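Local structure of zinc uptake regulation protein (Escherichia coli, 4MTE) at residues Arg20-Thr25 / Leu71-Val76; Val76-Val79 / Ser84-Leu87; Gln7-Gln12 / His89-Pro94. The protein represses the genes of zinc uptake, such as znuACB, by binding their operator DNA with zinc as cofactor. All coordinates share one frame; numbering follows the deposited sequence.

How the interactions relate
The three contacts lie in the N-terminal winged-helix domain of this Fur-family repressor and in the loop that leads from it past a zinc site. Along the chain, interaction 3 spans the longest loop, from helix 6-20 to the segment after strand 84-87, and interactions 1 and 2 both fall within that span. V76 belongs to both of these: it ends the turn leaving helix 60-72 and begins strand 76-79. The centres of interactions 1 and 2 lie about 14 Å apart. Interaction 3 has its centre about 12 Å from that of interaction 1 and about 15 Å from that of interaction 2. F91 of interaction 3 packs on G74 and F75 of interaction 1, while L87 of interaction 2 meets L9. DNA contacts and a zinc ligand thus share one connected framework.

Interaction 1: Arg20-Thr25 / Leu71-Val76; sequences RNVRLT and LEQGFV. With nucleotides of chain E.
R20 reaches over to Q73 and grips it twice through NH1. One bond runs to the backbone O of Q73, in the carbonyl plane and on a lone pair, with R20 NH1 3.0 Å from Q73 O and an N-H...O angle of 163°. The other, from R20 NH1 to Q73 OE1, is shorter at 2.7 Å but more bent, and the oxygen is tilted from the guanidinium plane. Q73 can offer both oxygens to one nitrogen because its chain folds back at chi2 (-54°). The tight part lies around this amide: CG1 of V22 sits 3.8 Å from Q73 NE2, and Q73 CB rests over one face of the buried F75 ring, whose other neighbours include C17 of helix 6-20. R20 itself lies on the exposed side. Toward the DNA the loop turns other side chains outward: R23 lays one guanidinium face against sugar atoms of DA4 and DG5 of chain E, and T25 OG1 donates a hydrogen bond to OP1 of DT6 of chain E at 3.1 Å. T25 is also the N-cap of helix 26-36. N21 and G74, both with positive phi, close their helices with Schellman motifs, here within a DNA-binding winged-helix domain.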
loop_
_atom_site.group_PDB
_atom_site.type_symbol
_atom_site.label_atom_id
_atom_site.label_comp_id
_atom_site.label_asym_id
_atom_site.label_seq_id
_atom_site.Cartn_x
_atom_site.Cartn_y
_atom_site.Cartn_z
ATOM N N ARG D 20 -9.204 20.744 -37.064
ATOM C CA ARG D 20 -8.893 21.627 -35.943
ATOM C C ARG D 20 -7.431 22.056 -35.928
ATOM O O ARG D 20 -7.020 22.830 -35.063
ATOM C CB ARG D 20 -9.210 20.931 -34.623
ATOM C CG ARG D 20 -10.674 20.626 -34.402
ATOM C CD ARG D 20 -10.835 19.749 -33.176
ATOM N NE ARG D 20 -12.232 19.512 -32.833
ATOM C CZ ARG D 20 -12.644 18.574 -31.987
ATOM N NH1 ARG D 20 -11.766 17.773 -31.395
ATOM N NH2 ARG D 20 -13.936 18.431 -31.737
ATOM N N ASN D 21 -6.652 21.556 -36.883
ATOM C CA ASN D 21 -5.212 21.794 -36.908
ATOM C C ASN D 21 -4.549 21.383 -35.595
ATOM O O ASN D 21 -3.757 22.132 -35.024
ATOM C CB ASN D 21 -4.906 23.262 -37.226
ATOM C CG ASN D 21 -5.283 23.643 -38.645
ATOM O OD1 ASN D 21 -5.078 22.870 -39.581
ATOM N ND2 ASN D 21 -5.839 24.837 -38.811
ATOM N N VAL D 22 -4.901 20.193 -35.118
ATOM C CA VAL D 22 -4.197 19.558 -34.011
ATOM C C VAL D 22 -3.613 18.250 -34.527
ATOM O O VAL D 22 -4.136 17.665 -35.476
ATOM C CB VAL D 22 -5.121 19.304 -32.802
ATOM C CG1 VAL D 22 -5.650 20.630 -32.258
ATOM C CG2 VAL D 22 -6.269 18.370 -33.178
ATOM N N ARG D 23 -2.534 17.793 -33.904
ATOM C CA ARG D 23 -1.779 16.667 -34.433
ATOM C C ARG D 23 -2.213 15.350 -33.809
ATOM O O ARG D 23 -1.992 15.112 -32.623
ATOM C CB ARG D 23 -0.287 16.884 -34.194
ATOM C CG ARG D 23 0.187 18.278 -34.542
ATOM C CD ARG D 23 1.690 18.302 -34.695
ATOM N NE ARG D 23 2.266 19.591 -34.325
ATOM C CZ ARG D 23 3.561 19.790 -34.102
ATOM N NH1 ARG D 23 4.420 18.784 -34.208
ATOM N NH2 ARG D 23 3.997 20.995 -33.768
ATOM N N LEU D 24 -2.833 14.498 -34.618
ATOM C CA LEU D 24 -3.165 13.145 -34.195
ATOM C C LEU D 24 -2.002 12.223 -34.550
ATOM O O LEU D 24 -2.026 11.529 -35.566
ATOM C CB LEU D 24 -4.452 12.666 -34.863
ATOM C CG LEU D 24 -4.972 11.316 -34.369
ATOM C CD1 LEU D 24 -5.411 11.399 -32.907
ATOM C CD2 LEU D 24 -6.110 10.841 -35.255
ATOM N N THR D 25 -0.982 12.234 -33.700
ATOM C CA THR D 25 0.259 11.513 -33.955
ATOM C C THR D 25 0.055 9.996 -33.959
ATOM O O THR D 25 -0.985 9.508 -33.516
ATOM C CB THR D 25 1.312 11.863 -32.885
ATOM O OG1 THR D 25 0.824 11.484 -31.593
ATOM C CG2 THR D 25 1.614 13.359 -32.895
ATOM N N LEU D 71 -8.607 13.346 -24.416
ATOM C CA LEU D 71 -9.634 13.885 -23.533
ATOM C C LEU D 71 -9.980 15.303 -23.947
ATOM O O LEU D 71 -11.150 15.677 -24.012
ATOM C CB LEU D 71 -9.148 13.890 -22.086
ATOM C CG LEU D 71 -9.203 12.550 -21.357
ATOM C CD1 LEU D 71 -8.309 12.580 -20.124
ATOM C CD2 LEU D 71 -10.640 12.222 -20.983
ATOM N N GLU D 72 -8.948 16.091 -24.221
ATOM C CA GLU D 72 -9.135 17.474 -24.629
ATOM C C GLU D 72 -9.908 17.560 -25.944
ATOM O O GLU D 72 -10.777 18.415 -26.101
ATOM C CB GLU D 72 -7.782 18.173 -24.765
ATOM C CG GLU D 72 -7.873 19.683 -24.915
ATOM C CD GLU D 72 -6.511 20.348 -24.975
ATOM O OE1 GLU D 72 -5.493 19.639 -24.822
ATOM O OE2 GLU D 72 -6.459 21.579 -25.175
ATOM N N GLN D 73 -9.594 16.672 -26.885
ATOM C CA GLN D 73 -10.291 16.653 -28.172
ATOM C C GLN D 73 -11.646 15.939 -28.102
ATOM O O GLN D 73 -12.399 15.936 -29.074
ATOM C CB GLN D 73 -9.406 16.026 -29.255
ATOM C CG GLN D 73 -8.114 16.799 -29.512
ATOM C CD GLN D 73 -8.359 18.263 -29.833
ATOM O OE1 GLN D 73 -9.290 18.601 -30.563
ATOM N NE2 GLN D 73 -7.530 19.143 -29.281
ATOM N N GLY D 74 -11.949 15.336 -26.957
ATOM C CA GLY D 74 -13.279 14.805 -26.703
ATOM C C GLY D 74 -13.540 13.414 -27.252
ATOM O O GLY D 74 -14.692 12.987 -27.341
ATOM N N PHE D 75 -12.479 12.700 -27.610
ATOM C CA PHE D 75 -12.604 11.343 -28.135
ATOM C C PHE D 75 -12.739 10.327 -27.007
ATOM O O PHE D 75 -13.269 9.233 -27.205
ATOM C CB PHE D 75 -11.386 10.999 -28.993
ATOM C CG PHE D 75 -11.139 11.975 -30.105
ATOM C CD1 PHE D 75 -12.199 12.577 -30.758
ATOM C CD2 PHE D 75 -9.852 12.301 -30.488
ATOM C CE1 PHE D 75 -11.982 13.478 -31.774
ATOM C CE2 PHE D 75 -9.631 13.205 -31.507
ATOM C CZ PHE D 75 -10.699 13.792 -32.149
ATOM N N VAL D 76 -12.261 10.703 -25.825
ATOM C CA VAL D 76 -12.237 9.812 -24.670
ATOM C C VAL D 76 -12.909 10.476 -23.473
ATOM O O VAL D 76 -12.912 11.700 -23.352
ATOM C CB VAL D 76 -10.778 9.428 -24.306
ATOM C CG1 VAL D 76 -10.719 8.582 -23.033
ATOM C CG2 VAL D 76 -10.119 8.693 -25.469
ATOM P P DG E 5 1.452 18.884 -29.675
ATOM O OP1 DG E 5 0.419 18.334 -30.582
ATOM O OP2 DG E 5 1.090 19.258 -28.288
ATOM O "O5'" DG E 5 2.666 17.849 -29.611
ATOM C "C5'" DG E 5 3.244 17.407 -30.832
ATOM C "C4'" DG E 5 4.447 16.517 -30.587
ATOM O "O4'" DG E 5 5.533 17.321 -30.066
ATOM C "C3'" DG E 5 4.220 15.378 -29.597
ATOM O "O3'" DG E 5 4.375 14.143 -30.299
ATOM C "C2'" DG E 5 5.254 15.603 -28.487
ATOM C "C1'" DG E 5 6.244 16.595 -29.089
ATOM N N9 DG E 5 6.813 17.570 -28.162
ATOM C C8 DG E 5 6.156 18.583 -27.503
ATOM N N7 DG E 5 6.939 19.305 -26.749
ATOM C C5 DG E 5 8.196 18.737 -26.926
ATOM C C6 DG E 5 9.446 19.089 -26.367
ATOM O O6 DG E 5 9.700 20.006 -25.574
ATOM N N1 DG E 5 10.469 18.252 -26.813
ATOM C C2 DG E 5 10.303 17.205 -27.691
ATOM N N2 DG E 5 11.398 16.500 -28.015
ATOM N N3 DG E 5 9.138 16.864 -28.223
ATOM C C4 DG E 5 8.136 17.671 -27.797
ATOM P P DA E 4 1.909 25.609 -28.414
ATOM O OP1 DA E 4 0.468 25.777 -28.705
ATOM O OP2 DA E 4 2.415 25.836 -27.040
ATOM O "O5'" DA E 4 2.333 24.144 -28.890
ATOM C "C5'" DA E 4 2.159 23.783 -30.257
ATOM C "C4'" DA E 4 2.833 22.458 -30.561
ATOM O "O4'" DA E 4 4.272 22.613 -30.450
ATOM C "C3'" DA E 4 2.440 21.320 -29.625
ATOM O "O3'" DA E 4 2.090 20.172 -30.390
ATOM C "C2'" DA E 4 3.683 21.102 -28.765
ATOM C "C1'" DA E 4 4.810 21.556 -29.681
ATOM N N9 DA E 4 5.997 22.043 -28.981
ATOM C C8 DA E 4 6.070 23.066 -28.079
ATOM N N7 DA E 4 7.279 23.278 -27.614
ATOM C C5 DA E 4 8.052 22.329 -28.259
ATOM C C6 DA E 4 9.425 22.027 -28.204
ATOM N N6 DA E 4 10.293 22.688 -27.431
ATOM N N1 DA E 4 9.872 21.017 -28.977
ATOM C C2 DA E 4 8.998 20.360 -29.748
ATOM N N3 DA E 4 7.690 20.551 -29.884
ATOM C C4 DA E 4 7.277 21.560 -29.105
ATOM P P DT E 6 4.106 12.741 -29.562
ATOM O OP1 DT E 6 3.728 11.752 -30.594
ATOM O OP2 DT E 6 3.194 12.986 -28.421
ATOM O "O5'" DT E 6 5.541 12.341 -28.990
ATOM C "C5'" DT E 6 6.645 12.383 -29.891
ATOM C "C4'" DT E 6 7.933 11.961 -29.214
ATOM O "O4'" DT E 6 8.476 13.084 -28.477
ATOM C "C3'" DT E 6 7.796 10.804 -28.228
ATOM O "O3'" DT E 6 8.703 9.782 -28.626
ATOM C "C2'" DT E 6 8.104 11.435 -26.869
ATOM C "C1'" DT E 6 8.980 12.623 -27.244
ATOM N N1 DT E 6 8.963 13.788 -26.303
ATOM C C2 DT E 6 10.162 14.289 -25.855
ATOM O O2 DT E 6 11.255 13.840 -26.162
ATOM N N3 DT E 6 10.038 15.359 -25.015
ATOM C C4 DT E 6 8.887 15.981 -24.574
ATOM O O4 DT E 6 8.931 16.948 -23.807
ATOM C C5 DT E 6 7.663 15.410 -25.084
ATOM C C7 DT E 6 6.331 15.985 -24.692
ATOM C C6 DT E 6 7.762 14.358 -25.915
#

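Interaction 2: Val76-Val79 / Ser84-Leu87; sequences VHKV and SYVL. With ZN (zinc ion), chain N; nucleotides of chain F.
H77 and V86 form the hydrogen-bonded pair at the middle of an antiparallel ladder between strands 76-79 and 84-87. Both of their backbone bonds are nearly straight: H77 N lies 2.8 Å from V86 O, and V86 N lies 2.9 Å from H77 O. Next along, V79 N donates to S84 O from above the carbonyl plane, and the return bond from S84 N to V79 O is weak at 3.5 Å. K78 with Y85 is a non-hydrogen-bonded pair, where Y85 CA makes a CH...O contact with H77 O.

Apolar packing divides between the two faces. On the side of H77 and V79, V79 CG2 meets V86 CG1 at 4.1 Å, and A41 and I102 add to the cover. V76 turns CG1 over the neighbouring strand, with CG1 anti to the backbone N (chi1 176°), and touches Y85 CB. V76 and Y85 pack on M35 of helix 26-36 and on residues of helix 60-72, and L87 packs on L32 and S36 of helix 26-36.

Polar contacts with the DNA come from the K78 and Y85 face. These two side chains run alongside each other in the same direction, K78 CG lying 3.6 Å from Y85 CE1, and they reach one phosphate. K78 NZ donates to OP1 of DA21 of chain F at 2.7 Å, while Y85 OH donates to OP2, which lies in the plane of the ring at its edge. Two different oxygens of the phosphate are thereby held.

Metal binding belongs to the opposite face, where H77 NE2 coordinates the zinc ion at 2.0 Å, together with C88, H96 and E111. The hairpin is the wing of a winged helix-turn-helix domain, carrying phosphate contacts on one face and a zinc ligand on the other.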
loop_
_atom_site.group_PDB
_atom_site.type_symbol
_atom_site.label_atom_id
_atom_site.label_comp_id
_atom_site.label_asym_id
_atom_site.label_seq_id
_atom_site.Cartn_x
_atom_site.Cartn_y
_atom_site.Cartn_z
ATOM N N VAL D 76 -12.261 10.703 -25.825
ATOM C CA VAL D 76 -12.237 9.812 -24.670
ATOM C C VAL D 76 -12.909 10.476 -23.473
ATOM O O VAL D 76 -12.912 11.700 -23.352
ATOM C CB VAL D 76 -10.778 9.428 -24.306
ATOM C CG1 VAL D 76 -10.719 8.582 -23.033
ATOM C CG2 VAL D 76 -10.119 8.693 -25.469
ATOM N N HIS D 77 -13.502 9.651 -22.614
ATOM C CA HIS D 77 -14.019 10.100 -21.329
ATOM C C HIS D 77 -13.270 9.392 -20.216
ATOM O O HIS D 77 -12.885 8.222 -20.349
ATOM C CB HIS D 77 -15.508 9.790 -21.195
ATOM C CG HIS D 77 -16.369 10.521 -22.175
ATOM N ND1 HIS D 77 -16.485 11.892 -22.186
ATOM C CD2 HIS D 77 -17.163 10.065 -23.172
ATOM C CE1 HIS D 77 -17.309 12.253 -23.155
ATOM N NE2 HIS D 77 -17.733 11.165 -23.766
ATOM N N LYS D 78 -13.071 10.112 -19.120
ATOM C CA LYS D 78 -12.531 9.534 -17.906
ATOM C C LYS D 78 -13.690 9.057 -17.044
ATOM O O LYS D 78 -14.645 9.799 -16.808
ATOM C CB LYS D 78 -11.717 10.577 -17.141
ATOM C CG LYS D 78 -11.075 10.048 -15.872
ATOM C CD LYS D 78 -10.356 11.151 -15.121
ATOM C CE LYS D 78 -9.618 10.614 -13.907
ATOM N NZ LYS D 78 -8.502 9.714 -14.300
ATOM N N VAL D 79 -13.603 7.815 -16.579
ATOM C CA VAL D 79 -14.580 7.272 -15.644
ATOM C C VAL D 79 -14.067 7.521 -14.225
ATOM O O VAL D 79 -13.122 6.872 -13.776
ATOM C CB VAL D 79 -14.799 5.759 -15.872
ATOM C CG1 VAL D 79 -16.001 5.268 -15.076
ATOM C CG2 VAL D 79 -14.969 5.460 -17.363
ATOM N N SER D 84 -10.439 4.889 -14.701
ATOM C CA SER D 84 -10.299 4.253 -15.999
ATOM C C SER D 84 -10.689 5.230 -17.096
ATOM O O SER D 84 -11.166 6.332 -16.817
ATOM C CB SER D 84 -11.200 3.019 -16.065
ATOM O OG SER D 84 -10.991 2.178 -14.944
ATOM N N TYR D 85 -10.494 4.814 -18.341
ATOM C CA TYR D 85 -10.735 5.675 -19.491
ATOM C C TYR D 85 -11.443 4.894 -20.585
ATOM O O TYR D 85 -11.120 3.735 -20.839
ATOM C CB TYR D 85 -9.407 6.236 -19.997
ATOM C CG TYR D 85 -8.648 6.977 -18.920
ATOM C CD1 TYR D 85 -8.805 8.345 -18.747
ATOM C CD2 TYR D 85 -7.794 6.302 -18.056
ATOM C CE1 TYR D 85 -8.121 9.019 -17.752
ATOM C CE2 TYR D 85 -7.111 6.968 -17.061
ATOM C CZ TYR D 85 -7.275 8.324 -16.912
ATOM O OH TYR D 85 -6.589 8.980 -15.918
ATOM N N VAL D 86 -12.419 5.530 -21.223
ATOM C CA VAL D 86 -13.206 4.857 -22.247
ATOM C C VAL D 86 -13.396 5.729 -23.482
ATOM O O VAL D 86 -13.511 6.952 -23.391
ATOM C CB VAL D 86 -14.586 4.420 -21.703
ATOM C CG1 VAL D 86 -15.466 5.636 -21.399
ATOM C CG2 VAL D 86 -15.268 3.472 -22.683
ATOM N N LEU D 87 -13.423 5.078 -24.640
ATOM C CA LEU D 87 -13.687 5.756 -25.895
ATOM C C LEU D 87 -15.098 6.330 -25.874
ATOM O O LEU D 87 -16.021 5.715 -25.339
ATOM C CB LEU D 87 -13.540 4.776 -27.059
ATOM C CG LEU D 87 -13.687 5.350 -28.471
ATOM C CD1 LEU D 87 -12.547 6.309 -28.791
ATOM C CD2 LEU D 87 -13.751 4.224 -29.488
HETATM ZN ZN ZN N . -19.104 10.670 -25.160
ATOM P P DA F 21 -5.389 7.978 -12.714
ATOM O OP1 DA F 21 -6.598 8.816 -12.585
ATOM O OP2 DA F 21 -5.220 7.077 -13.874
ATOM O "O5'" DA F 21 -4.125 8.946 -12.663
ATOM C "C5'" DA F 21 -4.047 9.861 -11.589
ATOM C "C4'" DA F 21 -2.757 10.659 -11.642
ATOM O "O4'" DA F 21 -1.631 9.778 -11.420
ATOM C "C3'" DA F 21 -2.464 11.364 -12.964
ATOM O "O3'" DA F 21 -2.667 12.752 -12.758
ATOM C "C2'" DA F 21 -1.012 11.001 -13.297
ATOM C "C1'" DA F 21 -0.506 10.412 -11.987
ATOM N N9 DA F 21 0.571 9.434 -12.092
ATOM C C8 DA F 21 0.509 8.151 -12.562
ATOM N N7 DA F 21 1.659 7.514 -12.515
ATOM C C5 DA F 21 2.528 8.444 -11.969
ATOM C C6 DA F 21 3.900 8.406 -11.651
ATOM N N6 DA F 21 4.694 7.345 -11.836
ATOM N N1 DA F 21 4.435 9.520 -11.122
ATOM C C2 DA F 21 3.668 10.594 -10.922
ATOM N N3 DA F 21 2.376 10.751 -11.178
ATOM C C4 DA F 21 1.869 9.630 -11.703
#

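Interaction 3: Gln7-Gln12 / His89-Pro94; sequences QELLAQ and HLFDQP
L9 and F91 cross at a slant, the leucine laying one methyl over the aromatic face. L9 CD2 stands 4.0 Å from the centroid of the F91 ring, 23° off the ring normal, a CH-pi contact displaced toward the rim. Closer still, L9 CB is 3.6 Å from F91 CZ, and the backbone O of L9 lies at the edge of the same ring, in its plane, 3.2 Å from F91 CZ. The ring therefore meets helix 6-20 both by a face and by its leading edge. F91 points there because its CG lies between the backbone N and the carbonyl carbon (chi1 66°). Farther along the helix, Q12 slides past the ring in the opposite direction, with CG 4.0 Å from F91 CE1. The contact joins the first helix of the winged-helix domain to the connection between the wing and strand 99-103, beside the zinc site. An alanine in place of F91 would remove the ring and would probably leave L9 and F75 facing a gap, with the helix less firmly held to this loop. At right angles to the L9 chain, H89 brings its imidazole up to the other methyl, ND1 lying 3.8 Å from L9 CD1. F75, on the adjoining turn, meets the F91 ring with planes about 55° apart, and D92 OD2 is hydrogen-bonded to T4 OG1 just before the helix.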
loop_
_atom_site.group_PDB
_atom_site.type_symbol
_atom_site.label_atom_id
_atom_site.label_comp_id
_atom_site.label_asym_id
_atom_site.label_seq_id
_atom_site.Cartn_x
_atom_site.Cartn_y
_atom_site.Cartn_z
ATOM N N GLN D 7 -14.449 1.875 -36.276
ATOM C CA GLN D 7 -13.478 2.350 -37.266
ATOM C C GLN D 7 -13.852 3.724 -37.830
ATOM O O GLN D 7 -12.986 4.589 -38.062
ATOM C CB GLN D 7 -13.360 1.330 -38.404
ATOM C CG GLN D 7 -12.845 -0.029 -37.952
ATOM C CD GLN D 7 -11.490 0.059 -37.276
ATOM O OE1 GLN D 7 -11.302 -0.443 -36.166
ATOM N NE2 GLN D 7 -10.537 0.703 -37.941
ATOM N N GLU D 8 -15.148 3.913 -38.053
ATOM C CA GLU D 8 -15.674 5.181 -38.530
ATOM C C GLU D 8 -15.316 6.293 -37.546
ATOM O O GLU D 8 -15.010 7.415 -37.949
ATOM C CB GLU D 8 -17.192 5.085 -38.713
ATOM C CG GLU D 8 -17.619 4.059 -39.763
ATOM C CD GLU D 8 -19.126 3.934 -39.901
ATOM O OE1 GLU D 8 -19.828 3.962 -38.869
ATOM O OE2 GLU D 8 -19.610 3.807 -41.046
ATOM N N LEU D 9 -15.336 5.970 -36.256
ATOM C CA LEU D 9 -14.955 6.925 -35.222
ATOM C C LEU D 9 -13.490 7.328 -35.369
ATOM O O LEU D 9 -13.141 8.492 -35.178
ATOM C CB LEU D 9 -15.198 6.346 -33.824
ATOM C CG LEU D 9 -16.650 6.216 -33.353
ATOM C CD1 LEU D 9 -16.702 5.535 -31.989
ATOM C CD2 LEU D 9 -17.343 7.574 -33.300
ATOM N N LEU D 10 -12.638 6.367 -35.712
ATOM C CA LEU D 10 -11.210 6.632 -35.869
ATOM C C LEU D 10 -10.965 7.522 -37.081
ATOM O O LEU D 10 -10.243 8.522 -36.998
ATOM C CB LEU D 10 -10.434 5.324 -36.020
ATOM C CG LEU D 10 -10.676 4.289 -34.922
ATOM C CD1 LEU D 10 -9.876 3.022 -35.194
ATOM C CD2 LEU D 10 -10.351 4.856 -33.543
ATOM N N ALA D 11 -11.570 7.153 -38.207
ATOM C CA ALA D 11 -11.487 7.980 -39.409
ATOM C C ALA D 11 -11.962 9.399 -39.086
ATOM O O ALA D 11 -11.287 10.398 -39.385
ATOM C CB ALA D 11 -12.335 7.380 -40.519
ATOM N N GLN D 12 -13.128 9.462 -38.451
ATOM C CA GLN D 12 -13.727 10.717 -38.023
ATOM C C GLN D 12 -12.779 11.495 -37.106
ATOM O O GLN D 12 -12.662 12.715 -37.214
ATOM C CB GLN D 12 -15.054 10.441 -37.305
ATOM C CG GLN D 12 -15.824 11.688 -36.883
ATOM C CD GLN D 12 -16.273 12.549 -38.052
ATOM O OE1 GLN D 12 -16.285 13.776 -37.960
ATOM N NE2 GLN D 12 -16.660 11.909 -39.153
ATOM N N HIS D 89 -18.357 7.064 -27.896
ATOM C CA HIS D 89 -19.031 6.568 -29.093
ATOM C C HIS D 89 -20.073 7.574 -29.569
ATOM O O HIS D 89 -21.047 7.204 -30.223
ATOM C CB HIS D 89 -19.697 5.220 -28.805
ATOM C CG HIS D 89 -18.738 4.158 -28.362
ATOM N ND1 HIS D 89 -18.085 3.328 -29.246
ATOM C CD2 HIS D 89 -18.323 3.794 -27.126
ATOM C CE1 HIS D 89 -17.306 2.498 -28.574
ATOM N NE2 HIS D 89 -17.433 2.760 -27.286
ATOM N N LEU D 90 -19.852 8.847 -29.247
ATOM C CA LEU D 90 -20.825 9.900 -29.522
ATOM C C LEU D 90 -20.176 11.239 -29.870
ATOM O O LEU D 90 -20.797 12.285 -29.691
ATOM C CB LEU D 90 -21.726 10.111 -28.301
ATOM C CG LEU D 90 -22.542 8.929 -27.775
ATOM C CD1 LEU D 90 -23.193 9.318 -26.457
ATOM C CD2 LEU D 90 -23.591 8.499 -28.790
ATOM N N PHE D 91 -18.937 11.223 -30.356
ATOM C CA PHE D 91 -18.247 12.475 -30.671
ATOM C C PHE D 91 -18.416 12.878 -32.138
ATOM O O PHE D 91 -17.899 13.910 -32.566
ATOM C CB PHE D 91 -16.761 12.417 -30.276
ATOM C CG PHE D 91 -15.942 11.424 -31.063
ATOM C CD1 PHE D 91 -15.616 11.662 -32.389
ATOM C CD2 PHE D 91 -15.466 10.270 -30.463
ATOM C CE1 PHE D 91 -14.858 10.756 -33.104
ATOM C CE2 PHE D 91 -14.703 9.365 -31.176
ATOM C CZ PHE D 91 -14.399 9.609 -32.496
ATOM N N ASP D 92 -19.141 12.064 -32.901
ATOM C CA ASP D 92 -19.451 12.392 -34.291
ATOM C C ASP D 92 -20.487 13.516 -34.361
ATOM O O ASP D 92 -20.587 14.220 -35.367
ATOM C CB ASP D 92 -19.946 11.157 -35.054
ATOM C CG ASP D 92 -21.013 10.387 -34.299
ATOM O OD1 ASP D 92 -21.078 10.516 -33.058
ATOM O OD2 ASP D 92 -21.782 9.646 -34.947
ATOM N N GLN D 93 -21.249 13.672 -33.283
ATOM C CA GLN D 93 -22.193 14.776 -33.137
ATOM C C GLN D 93 -21.497 15.916 -32.396
ATOM O O GLN D 93 -20.384 15.736 -31.898
ATOM C CB GLN D 93 -23.425 14.310 -32.354
ATOM C CG GLN D 93 -23.114 13.741 -30.978
ATOM C CD GLN D 93 -24.358 13.478 -30.152
ATOM O OE1 GLN D 93 -24.408 13.798 -28.964
ATOM N NE2 GLN D 93 -25.369 12.882 -30.776
ATOM N N PRO D 94 -22.136 17.098 -32.328
ATOM C CA PRO D 94 -21.576 18.150 -31.471
ATOM C C PRO D 94 -21.447 17.681 -30.024
ATOM O O PRO D 94 -22.170 16.767 -29.623
ATOM C CB PRO D 94 -22.596 19.294 -31.594
ATOM C CG PRO D 94 -23.814 18.687 -32.233
ATOM C CD PRO D 94 -23.301 17.580 -33.088
#